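Local coordinates for protein group 3 allergen SMIPP-S Yv6023A04 (Sarcoptes scabiei type hominis, PDB 3H7O) that is an inactivated scabies mite paralogue of the trypsin-like S1 serine proteases that probably lacks peptidase activity, at residues A[151-154]-A[155-158]; A[177-180]-A[181-184]. The protein carries 3 engineered substitutions. All blocks are in the same frame, centred on the assembly; numbering follows the deposited sequence.

Contact 1: residues A[151-154]-A[155-158]; sequences DLDE and CRTK
Cys155 N donates to Asp151 O at 2.8 Å, the first of four helical i to i+4 bonds; Arg156 N meets Leu152 O, Thr157 N meets Asp153 O, and Lys158 N meets Glu154 O weakly. Asp151 is the N-cap. Its carboxylate reaches forward over the first turn, where OD2 accepts from Glu154 N at 3.0 Å. The donor arrives on the anti side of OD2, 29° out of the carboxylate plane. Arg156 is held by two side chains of the preceding turn. Leu152 lies over one face of the guanidinium: its CD2 is 3.5 Å from Arg156 NH1, and its CG is 3.6 Å from Arg156 NH2. Asp153 OD1 comes in at the edge, forming a salt bridge of 3.3 Å with Arg156 NH2. The two planar groups are turned 47° apart. Arg156 NE and NH1 reach beyond the helix, to the carbonyls of Leu164 and Ser165, which fixes the rotation of the group. This is the short surface helix that follows strand 143-150 in the trypsin fold. Cys155 ties it to strand 168-172 through the disulfide with Cys170. With SG anti to the backbone N (chi1 175°), Cys155 turns inward. On another side, Glu154 OE2 and Lys158 NZ stand 4.2 Å apart, beyond a salt bridge. A water accepts from Lys158 NZ at 3.2 Å and donates weakly to Glu154 OE2.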
loop_
_atom_site.group_PDB
_atom_site.type_symbol
_atom_site.label_atom_id
_atom_site.label_comp_id
_atom_site.label_asym_id
_atom_site.label_seq_id
_atom_site.Cartn_x
_atom_site.Cartn_y
_atom_site.Cartn_z
ATOM N N ASP A 151 20.329 -1.622 1.965
ATOM C CA ASP A 151 20.696 -1.715 3.380
ATOM C C ASP A 151 19.921 -0.715 4.233
ATOM O O ASP A 151 19.909 0.482 3.941
ATOM C CB ASP A 151 22.204 -1.506 3.556
ATOM C CG ASP A 151 22.653 -1.683 4.994
ATOM O OD1 ASP A 151 22.651 -2.834 5.487
ATOM O OD2 ASP A 151 23.012 -0.672 5.633
ATOM N N LEU A 152 19.290 -1.216 5.293
ATOM C CA LEU A 152 18.422 -0.395 6.139
ATOM C C LEU A 152 19.144 0.741 6.880
ATOM O O LEU A 152 18.660 1.873 6.889
ATOM C CB LEU A 152 17.635 -1.268 7.123
ATOM C CG LEU A 152 16.603 -0.575 8.023
ATOM C CD1 LEU A 152 15.611 0.278 7.217
ATOM C CD2 LEU A 152 15.868 -1.605 8.849
ATOM N N ASP A 153 20.283 0.433 7.499
ATOM C CA ASP A 153 21.078 1.447 8.202
ATOM C C ASP A 153 21.585 2.528 7.239
ATOM O O ASP A 153 21.591 3.714 7.571
ATOM C CB ASP A 153 22.234 0.800 8.982
ATOM C CG ASP A 153 21.772 0.093 10.261
ATOM O OD1 ASP A 153 20.597 0.237 10.666
ATOM O OD2 ASP A 153 22.592 -0.615 10.877
ATOM N N GLU A 154 21.990 2.095 6.048
ATOM C CA GLU A 154 22.357 2.979 4.945
ATOM C C GLU A 154 21.173 3.855 4.507
ATOM O O GLU A 154 21.338 5.045 4.227
ATOM C CB GLU A 154 22.883 2.128 3.780
ATOM C CG GLU A 154 23.073 2.839 2.445
ATOM C CD GLU A 154 23.738 1.950 1.406
ATOM O OE1 GLU A 154 24.777 1.325 1.722
ATOM O OE2 GLU A 154 23.222 1.880 0.268
ATOM N N CYS A 155 19.985 3.258 4.454
ATOM C CA CYS A 155 18.765 3.981 4.112
ATOM C C CYS A 155 18.397 5.007 5.185
ATOM O O CYS A 155 17.948 6.105 4.862
ATOM C CB CYS A 155 17.613 2.997 3.885
ATOM S SG CYS A 155 15.993 3.753 3.589
ATOM N N ARG A 156 18.595 4.655 6.456
ATOM C CA ARG A 156 18.305 5.585 7.552
ATOM C C ARG A 156 19.199 6.831 7.552
ATOM O O ARG A 156 18.716 7.933 7.819
ATOM C CB ARG A 156 18.331 4.889 8.919
ATOM C CG ARG A 156 17.059 4.103 9.217
ATOM C CD ARG A 156 16.778 3.982 10.715
ATOM N NE ARG A 156 15.867 2.872 11.017
ATOM C CZ ARG A 156 16.252 1.604 11.153
ATOM N NH1 ARG A 156 15.360 0.663 11.428
ATOM N NH2 ARG A 156 17.532 1.271 11.012
ATOM N N THR A 157 20.485 6.668 7.245
ATOM C CA THR A 157 21.381 7.830 7.169
ATOM C C THR A 157 20.990 8.770 6.017
ATOM O O THR A 157 21.120 9.985 6.139
ATOM C CB THR A 157 22.904 7.461 7.167
ATOM O OG1 THR A 157 23.689 8.600 6.792
ATOM C CG2 THR A 157 23.217 6.328 6.215
ATOM N N LYS A 158 20.479 8.204 4.924
ATOM C CA LYS A 158 19.999 9.010 3.797
ATOM C C LYS A 158 18.757 9.826 4.156
ATOM O O LYS A 158 18.580 10.941 3.663
ATOM C CB LYS A 158 19.734 8.137 2.568
ATOM C CG LYS A 158 20.998 7.710 1.850
ATOM C CD LYS A 158 20.707 6.799 0.674
ATOM C CE LYS A 158 21.994 6.390 -0.012
ATOM N NZ LYS A 158 21.741 5.565 -1.219
HETATM O O HOH W 1 24.560 4.303 -1.839
#

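Contact 2: residues A[177-180]-A[181-184]; sequences SLES and GDAG. With SO4 (sulfate ion), chain D.
Glu179 and Asp182 grip each other in the loop that in trypsin-like proteases carries Gly-Asp-Ser-Gly and here reads Gly181-Asp182-Ala183-Gly184. Ala183 thus stands where the family has its catalytic serine, and it packs on His43. The tight part is a short 3-10 turn. Asp182 N donates to Glu179 O at 2.8 Å, and Ala183 N donates to Ser180 O at a longer 3.3 Å. Both donors sit above the carbonyl plane. The Asp182 side chain folds back over the start of the turn, with CG beside its own backbone N (chi1 -74°). Its CB rests 3.8 Å from Leu178 CB, while Leu178 also leans on Phe211. Asp182 OD1 accepts from Gly130 N. Asp131 secures the outer side of the turn: it takes Gly181 N and Ser180 OG on its carboxylate and gives its backbone N to Glu179 OE1. In active relatives the amide equivalent to Gly181 N helps form the oxyanion hole, so its bond to Asp131 is consistent with a hole that is not set up for a substrate. The loose side is at exposed Ser177, whose OG gives a 3.3 Å hydrogen bond to sulfate O2; that ion, probably from the crystallisation liquor, is also held by Gly206 N. Asp182 OD2 accepts from Glu179 N at 2.8 Å on its anti lone pair, nearly straight at 174°.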
loop_
_atom_site.group_PDB
_atom_site.type_symbol
_atom_site.label_atom_id
_atom_site.label_comp_id
_atom_site.label_asym_id
_atom_site.label_seq_id
_atom_site.Cartn_x
_atom_site.Cartn_y
_atom_site.Cartn_z
ATOM N N SER A 177 10.502 6.700 -8.902
ATOM C CA SER A 177 10.104 7.204 -7.588
ATOM C C SER A 177 8.609 7.025 -7.401
ATOM O O SER A 177 7.835 7.226 -8.339
ATOM C CB SER A 177 10.442 8.686 -7.433
ATOM O OG SER A 177 11.796 8.947 -7.730
ATOM N N LEU A 178 8.209 6.658 -6.187
ATOM C CA LEU A 178 6.795 6.570 -5.836
ATOM C C LEU A 178 6.251 7.965 -5.540
ATOM O O LEU A 178 7.013 8.880 -5.206
ATOM C CB LEU A 178 6.582 5.636 -4.632
ATOM C CG LEU A 178 7.113 4.198 -4.723
ATOM C CD1 LEU A 178 6.863 3.431 -3.426
ATOM C CD2 LEU A 178 6.532 3.440 -5.904
ATOM N N GLU A 179 4.938 8.123 -5.676
ATOM C CA GLU A 179 4.269 9.388 -5.376
ATOM C C GLU A 179 3.507 9.293 -4.053
ATOM O O GLU A 179 3.383 8.210 -3.479
ATOM C CB GLU A 179 3.330 9.775 -6.521
ATOM C CG GLU A 179 4.050 10.246 -7.783
ATOM C CD GLU A 179 3.120 10.446 -8.973
ATOM O OE1 GLU A 179 1.905 10.171 -8.865
ATOM O OE2 GLU A 179 3.615 10.876 -10.033
ATOM N N SER A 180 2.993 10.423 -3.570
ATOM C CA SER A 180 2.256 10.441 -2.305
ATOM C C SER A 180 1.058 9.485 -2.320
ATOM O O SER A 180 0.754 8.862 -1.310
ATOM C CB SER A 180 1.813 11.860 -1.946
ATOM O OG SER A 180 0.811 12.311 -2.835
ATOM N N GLY A 181 0.401 9.369 -3.474
ATOM C CA GLY A 181 -0.707 8.427 -3.666
ATOM C C GLY A 181 -0.303 6.960 -3.656
ATOM O O GLY A 181 -1.164 6.073 -3.619
ATOM N N ASP A 182 1.004 6.699 -3.684
ATOM C CA ASP A 182 1.520 5.333 -3.620
ATOM C C ASP A 182 1.693 4.806 -2.193
ATOM O O ASP A 182 2.085 3.657 -1.999
ATOM C CB ASP A 182 2.831 5.204 -4.403
ATOM C CG ASP A 182 2.615 5.214 -5.903
ATOM O OD1 ASP A 182 1.832 4.372 -6.398
ATOM O OD2 ASP A 182 3.231 6.057 -6.589
ATOM N N ALA A 183 1.406 5.646 -1.198
ATOM C CA ALA A 183 1.337 5.185 0.185
ATOM C C ALA A 183 0.329 4.046 0.242
ATOM O O ALA A 183 -0.741 4.131 -0.363
ATOM C CB ALA A 183 0.910 6.313 1.110
ATOM N N GLY A 184 0.677 2.976 0.949
ATOM C CA GLY A 184 -0.211 1.829 1.062
ATOM C C GLY A 184 -0.092 0.812 -0.063
ATOM O O GLY A 184 -0.726 -0.246 -0.004
HETATM S S SO4 D . 13.705 12.481 -6.318
HETATM O O1 SO4 D . 14.623 11.796 -7.222
HETATM O O2 SO4 D . 12.365 11.921 -6.463
HETATM O O3 SO4 D . 13.677 13.908 -6.629
HETATM O O4 SO4 D . 14.169 12.296 -4.950
#

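Overall arrangement
Contact 1 comes first along the chain and closes before contact 2 opens. Their centres are about 19 Å apart, and their nearest atoms are about 12 Å apart, without touching. Strand 168-172 lies between them in sequence. Contact 1 is fastened to that strand by a disulfide and sits at the surface, about 21 Å from the centre of the chain. Contact 2 lies in the loop running from that strand to strand 186-189, about 8 Å from the centre. Both strands belong to the same antiparallel sheet. Contact 1 thus belongs to the periphery and contact 2 to the interior, in the loop that corresponds to the catalytic-serine loop of active relatives, beside helix 42-45.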